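PDB 6O38: acinetobacter secreted protease CpaA, which is a secreted zinc metalloprotease, carried by type II secretion with the help of the chaperone CpaB, and probably cleaves glycoproteins as its StcE relatives do. Local coordinates for residues P191-T201 against L210-V221; W220-T228 against A246-N254. All blocks are in the same frame, centred on the assembly; numbering follows the deposited sequence.

How the contacts relate
Contacts 1 and 2 belong to the same beta-sandwich unit, on two different sheets, and the chain passes from one to the other through Trp220 and Val221, which they share. Contact 1 is a parallel pair of strands, 192-195 and 210-215, followed by a short helical turn and a loop that meet round Val196. Contact 2, 220-228 against 246-254, has a shorter parallel pairing that soon gives way to asparagine amides and a water. Each is partly buried, with one face inward and one toward solvent. Their centres lie about 12 Å apart; Ile199 and Ile213 of contact 1 pack on Phe224 of contact 2 in the interior, and a probable backbone hydrogen bond joins Thr201 to Thr225.

Contact 1: P191-T201 against L210-V221; sequences PQKLNVQQIGT and LTEIAFGDGNWV
Val196 lies over the ring of Phe215 at the tight end of this contact, its CG1 3.8 Å from the ring centroid and almost on the normal, a CH-pi contact. Chi1 of 77° sets CG1 between the backbone N and carbonyl carbon and leaves CG2 anti to N, where it meets CG2 of Val221 at 3.6 Å. Next to this cluster Asn219 folds its amide back: OD1 accepts the backbone N of Gln197 at 2.7 Å, with the donor almost in line with the C=O, while ND2 makes a weak bond to O of Ala214. That pins the start of the short helical turn to the loop after strand 210-215.

From there back to Pro191 five backbone bonds join the strands, Val196 N to Ala214 O at one end and Gln192 N to Leu210 O at the other. The side chains along the strands are looser. Lys193 and Glu212 run side by side on the outer face, yet NZ of Lys193 stays 4.3 Å from OE1 of Glu212, beyond a salt bridge; Glu212 forms one with Lys239 instead. On the other face Leu194 CD1 reaches Thr211 CG2 at 3.9 Å.

Strand 235-240 pairs with the far edge of strand 210-215, and Phe224 of strand 223-224 covers Val196, Ile199 and Ile213 from the facing sheet.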
loop_
_atom_site.group_PDB
_atom_site.type_symbol
_atom_site.label_atom_id
_atom_site.label_comp_id
_atom_site.label_asym_id
_atom_site.label_seq_id
_atom_site.Cartn_x
_atom_site.Cartn_y
_atom_site.Cartn_z
ATOM N N PRO A 191 -0.295 11.310 -17.690
ATOM C CA PRO A 191 0.678 10.548 -18.475
ATOM C C PRO A 191 0.714 10.972 -19.933
ATOM O O PRO A 191 -0.297 11.364 -20.521
ATOM C CB PRO A 191 0.183 9.105 -18.336
ATOM C CG PRO A 191 -1.292 9.251 -18.149
ATOM C CD PRO A 191 -1.471 10.501 -17.326
ATOM N N GLN A 192 1.908 10.896 -20.514
ATOM C CA GLN A 192 2.080 11.013 -21.954
ATOM C C GLN A 192 1.868 9.638 -22.572
ATOM O O GLN A 192 2.650 8.713 -22.322
ATOM C CB GLN A 192 3.467 11.547 -22.306
ATOM C CG GLN A 192 3.681 11.747 -23.798
ATOM C CD GLN A 192 5.128 12.026 -24.154
ATOM O OE1 GLN A 192 5.962 12.263 -23.279
ATOM N NE2 GLN A 192 5.435 11.989 -25.445
ATOM N N LYS A 193 0.816 9.500 -23.371
ATOM C CA LYS A 193 0.410 8.209 -23.907
ATOM C C LYS A 193 1.001 8.020 -25.297
ATOM O O LYS A 193 0.865 8.894 -26.161
ATOM C CB LYS A 193 -1.113 8.090 -23.948
ATOM C CG LYS A 193 -1.751 8.038 -22.570
ATOM C CD LYS A 193 -3.223 7.676 -22.643
ATOM C CE LYS A 193 -3.840 7.618 -21.254
ATOM N NZ LYS A 193 -5.304 7.353 -21.296
ATOM N N LEU A 194 1.655 6.881 -25.506
ATOM C CA LEU A 194 2.251 6.536 -26.786
ATOM C C LEU A 194 1.811 5.140 -27.192
ATOM O O LEU A 194 1.782 4.223 -26.367
ATOM C CB LEU A 194 3.785 6.591 -26.730
ATOM C CG LEU A 194 4.446 7.952 -26.512
ATOM C CD1 LEU A 194 5.957 7.796 -26.430
ATOM C CD2 LEU A 194 4.064 8.916 -27.625
ATOM N N ASN A 195 1.466 4.985 -28.467
ATOM C CA ASN A 195 1.244 3.670 -29.048
ATOM C C ASN A 195 2.566 3.158 -29.604
ATOM O O ASN A 195 3.256 3.877 -30.335
ATOM C CB ASN A 195 0.182 3.730 -30.146
ATOM C CG ASN A 195 -1.181 4.127 -29.615
ATOM O OD1 ASN A 195 -1.578 3.716 -28.524
ATOM N ND2 ASN A 195 -1.906 4.930 -30.384
ATOM N N VAL A 196 2.922 1.923 -29.243
ATOM C CA VAL A 196 4.226 1.384 -29.612
ATOM C C VAL A 196 4.410 1.321 -31.124
ATOM O O VAL A 196 5.548 1.307 -31.606
ATOM C CB VAL A 196 4.431 -0.000 -28.959
ATOM C CG1 VAL A 196 3.640 -1.075 -29.696
ATOM C CG2 VAL A 196 5.910 -0.341 -28.899
ATOM N N GLN A 197 3.316 1.292 -31.889
ATOM C CA GLN A 197 3.423 1.337 -33.342
ATOM C C GLN A 197 3.985 2.665 -33.832
ATOM O O GLN A 197 4.554 2.719 -34.927
ATOM C CB GLN A 197 2.056 1.084 -33.982
ATOM C CG GLN A 197 1.082 2.249 -33.844
ATOM C CD GLN A 197 -0.293 1.942 -34.407
ATOM O OE1 GLN A 197 -0.433 1.149 -35.338
ATOM N NE2 GLN A 197 -1.317 2.575 -33.844
ATOM N N GLN A 198 3.841 3.733 -33.045
ATOM C CA GLN A 198 4.357 5.038 -33.436
ATOM C C GLN A 198 5.865 5.144 -33.248
ATOM O O GLN A 198 6.530 5.863 -34.001
ATOM C CB GLN A 198 3.654 6.136 -32.635
ATOM C CG GLN A 198 2.150 6.191 -32.850
ATOM C CD GLN A 198 1.455 7.123 -31.877
ATOM O OE1 GLN A 198 2.051 7.577 -30.901
ATOM N NE2 GLN A 198 0.184 7.411 -32.138
ATOM N N ILE A 199 6.422 4.438 -32.263
ATOM C CA ILE A 199 7.828 4.584 -31.903
ATOM C C ILE A 199 8.660 3.356 -32.238
ATOM O O ILE A 199 9.898 3.426 -32.149
ATOM C CB ILE A 199 7.992 4.932 -30.409
ATOM C CG1 ILE A 199 7.369 3.838 -29.540
ATOM C CG2 ILE A 199 7.351 6.275 -30.103
ATOM C CD1 ILE A 199 7.620 4.017 -28.060
ATOM N N GLY A 200 8.038 2.244 -32.620
ATOM C CA GLY A 200 8.797 1.061 -32.975
ATOM C C GLY A 200 9.295 0.295 -31.759
ATOM O O GLY A 200 8.693 0.316 -30.685
ATOM N N THR A 201 10.424 -0.386 -31.942
ATOM C CA THR A 201 10.973 -1.291 -30.943
ATOM C C THR A 201 11.867 -0.596 -29.923
ATOM O O THR A 201 12.510 -1.278 -29.120
ATOM C CB THR A 201 11.762 -2.412 -31.626
ATOM O OG1 THR A 201 12.796 -1.845 -32.440
ATOM C CG2 THR A 201 10.843 -3.256 -32.496
ATOM N N LEU A 210 6.119 10.913 -16.796
ATOM C CA LEU A 210 5.364 9.663 -16.854
ATOM C C LEU A 210 5.002 9.381 -18.305
ATOM O O LEU A 210 4.155 10.072 -18.881
ATOM C CB LEU A 210 4.112 9.735 -15.980
ATOM C CG LEU A 210 3.257 8.469 -15.917
ATOM C CD1 LEU A 210 4.097 7.287 -15.461
ATOM C CD2 LEU A 210 2.063 8.671 -14.996
ATOM N N THR A 211 5.635 8.368 -18.889
ATOM C CA THR A 211 5.349 7.928 -20.248
ATOM C C THR A 211 4.614 6.595 -20.191
ATOM O O THR A 211 5.023 5.686 -19.460
ATOM C CB THR A 211 6.636 7.791 -21.064
ATOM O OG1 THR A 211 7.430 8.975 -20.912
ATOM C CG2 THR A 211 6.314 7.592 -22.539
ATOM N N GLU A 212 3.533 6.480 -20.959
ATOM C CA GLU A 212 2.678 5.297 -20.944
ATOM C C GLU A 212 2.637 4.713 -22.352
ATOM O O GLU A 212 2.127 5.351 -23.279
ATOM C CB GLU A 212 1.278 5.651 -20.442
ATOM C CG GLU A 212 0.316 4.483 -20.368
ATOM C CD GLU A 212 -0.979 4.847 -19.666
ATOM O OE1 GLU A 212 -2.054 4.731 -20.293
ATOM O OE2 GLU A 212 -0.920 5.261 -18.488
ATOM N N ILE A 213 3.171 3.505 -22.507
ATOM C CA ILE A 213 3.334 2.856 -23.804
ATOM C C ILE A 213 2.344 1.704 -23.890
ATOM O O ILE A 213 2.392 0.771 -23.078
ATOM C CB ILE A 213 4.774 2.366 -24.007
ATOM C CG1 ILE A 213 5.745 3.546 -23.927
ATOM C CG2 ILE A 213 4.909 1.642 -25.338
ATOM C CD1 ILE A 213 7.179 3.141 -23.697
ATOM N N ALA A 214 1.451 1.764 -24.873
ATOM C CA ALA A 214 0.375 0.794 -25.019
ATOM C C ALA A 214 0.680 -0.208 -26.125
ATOM O O ALA A 214 1.133 0.165 -27.211
ATOM C CB ALA A 214 -0.951 1.497 -25.313
ATOM N N PHE A 215 0.431 -1.482 -25.836
ATOM C CA PHE A 215 0.459 -2.553 -26.821
ATOM C C PHE A 215 -0.962 -3.046 -27.065
ATOM O O PHE A 215 -1.761 -3.146 -26.128
ATOM C CB PHE A 215 1.336 -3.722 -26.354
ATOM C CG PHE A 215 2.815 -3.476 -26.485
ATOM C CD1 PHE A 215 3.439 -2.481 -25.749
ATOM C CD2 PHE A 215 3.584 -4.259 -27.331
ATOM C CE1 PHE A 215 4.802 -2.264 -25.866
ATOM C CE2 PHE A 215 4.945 -4.047 -27.452
ATOM C CZ PHE A 215 5.554 -3.049 -26.717
ATOM N N GLY A 216 -1.276 -3.354 -28.320
ATOM C CA GLY A 216 -2.588 -3.878 -28.646
ATOM C C GLY A 216 -2.570 -4.606 -29.972
ATOM O O GLY A 216 -1.538 -4.713 -30.636
ATOM N N ASP A 217 -3.735 -5.124 -30.350
ATOM C CA ASP A 217 -3.877 -5.728 -31.667
ATOM C C ASP A 217 -3.893 -4.633 -32.726
ATOM O O ASP A 217 -4.657 -3.668 -32.627
ATOM C CB ASP A 217 -5.148 -6.571 -31.738
ATOM C CG ASP A 217 -5.043 -7.850 -30.927
ATOM O OD1 ASP A 217 -3.906 -8.286 -30.645
ATOM O OD2 ASP A 217 -6.097 -8.423 -30.578
ATOM N N GLY A 218 -3.043 -4.780 -33.738
ATOM C CA GLY A 218 -2.807 -3.714 -34.687
ATOM C C GLY A 218 -1.864 -2.638 -34.197
ATOM O O GLY A 218 -1.604 -1.680 -34.938
ATOM N N ASN A 219 -1.345 -2.766 -32.974
ATOM C CA ASN A 219 -0.393 -1.811 -32.399
ATOM C C ASN A 219 0.543 -2.627 -31.505
ATOM O O ASN A 219 0.290 -2.796 -30.309
ATOM C CB ASN A 219 -1.122 -0.720 -31.627
ATOM C CG ASN A 219 -0.204 0.082 -30.725
ATOM O OD1 ASN A 219 0.915 0.428 -31.102
ATOM N ND2 ASN A 219 -0.675 0.378 -29.519
ATOM N N TRP A 220 1.639 -3.105 -32.092
ATOM C CA TRP A 220 2.390 -4.178 -31.456
ATOM C C TRP A 220 3.748 -4.328 -32.125
ATOM O O TRP A 220 3.860 -4.209 -33.347
ATOM C CB TRP A 220 1.610 -5.499 -31.540
ATOM C CG TRP A 220 2.284 -6.670 -30.888
ATOM C CD1 TRP A 220 2.109 -7.108 -29.608
ATOM C CD2 TRP A 220 3.227 -7.565 -31.492
ATOM N NE1 TRP A 220 2.891 -8.214 -29.375
ATOM C CE2 TRP A 220 3.587 -8.515 -30.515
ATOM C CE3 TRP A 220 3.807 -7.651 -32.762
ATOM C CZ2 TRP A 220 4.498 -9.537 -30.769
ATOM C CZ3 TRP A 220 4.711 -8.667 -33.012
ATOM C CH2 TRP A 220 5.047 -9.597 -32.020
ATOM N N VAL A 221 4.769 -4.592 -31.310
ATOM C CA VAL A 221 6.086 -4.999 -31.777
ATOM C C VAL A 221 6.522 -6.196 -30.942
ATOM O O VAL A 221 5.941 -6.500 -29.900
ATOM C CB VAL A 221 7.128 -3.863 -31.691
ATOM C CG1 VAL A 221 6.751 -2.718 -32.622
ATOM C CG2 VAL A 221 7.266 -3.377 -30.260
#

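Contact 2: W220-T228 against A246-N254; sequences WVSNFTLPT and AKINNTNVN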
loop_
_atom_site.group_PDB
_atom_site.type_symbol
_atom_site.label_atom_id
_atom_site.label_comp_id
_atom_site.label_asym_id
_atom_site.label_seq_id
_atom_site.Cartn_x
_atom_site.Cartn_y
_atom_site.Cartn_z
ATOM N N TRP A 220 1.639 -3.105 -32.092
ATOM C CA TRP A 220 2.390 -4.178 -31.456
ATOM C C TRP A 220 3.748 -4.328 -32.125
ATOM O O TRP A 220 3.860 -4.209 -33.347
ATOM C CB TRP A 220 1.610 -5.499 -31.540
ATOM C CG TRP A 220 2.284 -6.670 -30.888
ATOM C CD1 TRP A 220 2.109 -7.108 -29.608
ATOM C CD2 TRP A 220 3.227 -7.565 -31.492
ATOM N NE1 TRP A 220 2.891 -8.214 -29.375
ATOM C CE2 TRP A 220 3.587 -8.515 -30.515
ATOM C CE3 TRP A 220 3.807 -7.651 -32.762
ATOM C CZ2 TRP A 220 4.498 -9.537 -30.769
ATOM C CZ3 TRP A 220 4.711 -8.667 -33.012
ATOM C CH2 TRP A 220 5.047 -9.597 -32.020
ATOM N N VAL A 221 4.769 -4.592 -31.310
ATOM C CA VAL A 221 6.086 -4.999 -31.777
ATOM C C VAL A 221 6.522 -6.196 -30.942
ATOM O O VAL A 221 5.941 -6.500 -29.900
ATOM C CB VAL A 221 7.128 -3.863 -31.691
ATOM C CG1 VAL A 221 6.751 -2.718 -32.622
ATOM C CG2 VAL A 221 7.266 -3.377 -30.260
ATOM N N SER A 222 7.569 -6.879 -31.411
ATOM C CA SER A 222 7.979 -8.120 -30.765
ATOM C C SER A 222 8.854 -7.880 -29.543
ATOM O O SER A 222 8.874 -8.712 -28.629
ATOM C CB SER A 222 8.720 -9.011 -31.760
ATOM O OG SER A 222 10.097 -8.681 -31.794
ATOM N N ASN A 223 9.574 -6.762 -29.502
ATOM C CA ASN A 223 10.439 -6.460 -28.373
ATOM C C ASN A 223 10.619 -4.953 -28.285
ATOM O O ASN A 223 10.439 -4.230 -29.268
ATOM C CB ASN A 223 11.793 -7.170 -28.490
ATOM C CG ASN A 223 12.608 -6.680 -29.668
ATOM O OD1 ASN A 223 13.510 -5.856 -29.514
ATOM N ND2 ASN A 223 12.297 -7.186 -30.856
ATOM N N PHE A 224 10.976 -4.488 -27.090
ATOM C CA PHE A 224 11.050 -3.063 -26.813
ATOM C C PHE A 224 12.209 -2.784 -25.869
ATOM O O PHE A 224 12.418 -3.516 -24.897
ATOM C CB PHE A 224 9.736 -2.552 -26.208
ATOM C CG PHE A 224 9.701 -1.069 -26.004
ATOM C CD1 PHE A 224 9.391 -0.224 -27.056
ATOM C CD2 PHE A 224 9.972 -0.518 -24.764
ATOM C CE1 PHE A 224 9.357 1.143 -26.878
ATOM C CE2 PHE A 224 9.938 0.850 -24.578
ATOM C CZ PHE A 224 9.632 1.681 -25.638
ATOM N N THR A 225 12.957 -1.721 -26.160
ATOM C CA THR A 225 14.121 -1.328 -25.375
ATOM C C THR A 225 13.875 0.035 -24.745
ATOM O O THR A 225 13.530 0.993 -25.444
ATOM C CB THR A 225 15.383 -1.287 -26.242
ATOM O OG1 THR A 225 15.584 -2.564 -26.861
ATOM C CG2 THR A 225 16.600 -0.942 -25.396
ATOM N N LEU A 226 14.058 0.117 -23.428
ATOM C CA LEU A 226 13.923 1.374 -22.715
ATOM C C LEU A 226 15.064 2.325 -23.073
ATOM O O LEU A 226 16.105 1.899 -23.579
ATOM C CB LEU A 226 13.901 1.127 -21.207
ATOM C CG LEU A 226 12.745 0.303 -20.636
ATOM C CD1 LEU A 226 12.615 0.549 -19.143
ATOM C CD2 LEU A 226 11.439 0.625 -21.345
ATOM N N PRO A 227 14.885 3.627 -22.831
ATOM C CA PRO A 227 15.982 4.573 -23.063
ATOM C C PRO A 227 17.187 4.251 -22.193
ATOM O O PRO A 227 17.071 3.638 -21.129
ATOM C CB PRO A 227 15.370 5.928 -22.687
ATOM C CG PRO A 227 13.905 5.740 -22.847
ATOM C CD PRO A 227 13.633 4.315 -22.469
ATOM N N THR A 228 18.361 4.674 -22.664
ATOM C CA THR A 228 19.592 4.447 -21.921
ATOM C C THR A 228 19.724 5.385 -20.731
ATOM O O THR A 228 20.430 5.058 -19.770
ATOM C CB THR A 228 20.801 4.640 -22.836
ATOM O OG1 THR A 228 20.453 5.548 -23.886
ATOM C CG2 THR A 228 21.186 3.318 -23.472
ATOM N N ALA A 246 4.838 -10.025 -25.976
ATOM C CA ALA A 246 6.018 -9.299 -26.417
ATOM C C ALA A 246 7.022 -9.293 -25.275
ATOM O O ALA A 246 6.678 -9.552 -24.120
ATOM C CB ALA A 246 5.681 -7.867 -26.853
ATOM N N LYS A 247 8.274 -8.997 -25.606
ATOM C CA LYS A 247 9.366 -9.050 -24.644
ATOM C C LYS A 247 9.900 -7.647 -24.388
ATOM O O LYS A 247 10.214 -6.916 -25.332
ATOM C CB LYS A 247 10.482 -9.970 -25.145
ATOM C CG LYS A 247 11.720 -9.994 -24.267
ATOM C CD LYS A 247 12.796 -10.885 -24.869
ATOM C CE LYS A 247 13.971 -11.051 -23.921
ATOM N NZ LYS A 247 14.898 -12.133 -24.357
ATOM N N ILE A 248 9.996 -7.273 -23.117
ATOM C CA ILE A 248 10.698 -6.058 -22.720
ATOM C C ILE A 248 12.161 -6.414 -22.490
ATOM O O ILE A 248 12.481 -7.216 -21.605
ATOM C CB ILE A 248 10.075 -5.430 -21.465
ATOM C CG1 ILE A 248 8.611 -5.068 -21.716
ATOM C CG2 ILE A 248 10.860 -4.197 -21.041
ATOM C CD1 ILE A 248 7.842 -4.742 -20.456
ATOM N N ASN A 249 13.045 -5.828 -23.292
ATOM C CA ASN A 249 14.464 -6.145 -23.206
ATOM C C ASN A 249 15.034 -5.692 -21.867
ATOM O O ASN A 249 14.636 -4.661 -21.318
ATOM C CB ASN A 249 15.222 -5.486 -24.356
ATOM C CG ASN A 249 14.776 -5.995 -25.714
ATOM O OD1 ASN A 249 14.473 -7.178 -25.877
ATOM N ND2 ASN A 249 14.731 -5.103 -26.697
ATOM N N ASN A 250 15.969 -6.481 -21.337
ATOM C CA ASN A 250 16.549 -6.209 -20.027
ATOM C C ASN A 250 17.622 -5.129 -20.054
ATOM O O ASN A 250 18.054 -4.689 -18.982
ATOM C CB ASN A 250 17.135 -7.492 -19.432
ATOM C CG ASN A 250 16.065 -8.490 -19.031
ATOM O OD1 ASN A 250 15.650 -9.327 -19.832
ATOM N ND2 ASN A 250 15.609 -8.401 -17.788
ATOM N N THR A 251 18.067 -4.698 -21.233
ATOM C CA THR A 251 19.100 -3.673 -21.307
ATOM C C THR A 251 18.600 -2.368 -20.698
ATOM O O THR A 251 17.429 -2.004 -20.843
ATOM C CB THR A 251 19.532 -3.448 -22.757
ATOM O OG1 THR A 251 18.376 -3.233 -23.577
ATOM C CG2 THR A 251 20.304 -4.652 -23.278
ATOM N N ASN A 252 19.498 -1.678 -19.993
ATOM C CA ASN A 252 19.255 -0.435 -19.264
ATOM C C ASN A 252 18.347 -0.628 -18.055
ATOM O O ASN A 252 18.016 0.358 -17.386
ATOM C CB ASN A 252 18.670 0.669 -20.157
ATOM C CG ASN A 252 19.472 0.877 -21.426
ATOM O OD1 ASN A 252 20.702 0.893 -21.400
ATOM N ND2 ASN A 252 18.777 1.033 -22.547
ATOM N N VAL A 253 17.934 -1.855 -17.749
ATOM C CA VAL A 253 17.065 -2.145 -16.616
ATOM C C VAL A 253 17.882 -2.870 -15.555
ATOM O O VAL A 253 18.727 -3.713 -15.878
ATOM C CB VAL A 253 15.846 -2.986 -17.045
ATOM C CG1 VAL A 253 14.894 -3.192 -15.875
ATOM C CG2 VAL A 253 15.131 -2.326 -18.215
ATOM N N ASN A 254 17.627 -2.543 -14.288
ATOM C CA ASN A 254 18.310 -3.188 -13.166
ATOM C C ASN A 254 17.605 -4.494 -12.797
ATOM O O ASN A 254 17.157 -4.711 -11.670
ATOM C CB ASN A 254 18.378 -2.239 -11.977
ATOM C CG ASN A 254 19.193 -2.797 -10.827
ATOM O OD1 ASN A 254 20.174 -3.509 -11.038
ATOM N ND2 ASN A 254 18.787 -2.479 -9.605
HETATM O O HOH W 1 15.178 -2.257 -22.283
#
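The backbones of 220-228 and 246-254 run parallel, Asn223 beside Lys247 and Phe224 beside Ile248: Lys247 N bonds to Ser222 O, Phe224 N to Lys247 O, and Asn249 N to Phe224 O at 2.9 Å.

Asn249 carries the side-chain chemistry. With CG turned away from the carbonyl carbon (chi1 -63°), the amide of Asn249 reaches across to segment 220-228, where ND2 gives two bonds. One goes to Thr225 OG1 at 2.7 Å; the other, longer at 3.2 Å, reaches a lone pair of Asn223 OD1. Both acceptors lie close to the plane of the Asn249 amide, so its rotation is well defined. The Asn223 amide, turned 42° from that of Asn249, is held at its other end by ND2 bonding to Ser222 OG.

Beyond the paired strands the two backbones draw apart and a water joins them. It accepts from Leu226 N at 2.9 Å and donates to O of Asn249 and O of Thr251, standing in for direct backbone pairing. Asn252, in the type II turn from Asn250 to Val253, sends ND2 to Leu226 O at 3.0 Å, approaching from above the carbonyl plane. Its OD1 lies against Thr228 CG2. On the inner face Leu226 CD1 touches Val253 CG2 at 3.9 Å, and both residues pack on Phe269. At the opposite end Ala246 CB packs against Val221 O and the Trp220 ring.

Strand 246-248 pairs on its other side with strand 260-261, giving a small mixed sheet. Phe224 and Ile248 turn inward toward strand 235-240, Asn223 and Lys247 lie on the other face, and the amides of Asn249 and Asn252 tie together the loops that follow, an arrangement consistent with the StcE beta-sandwich domain.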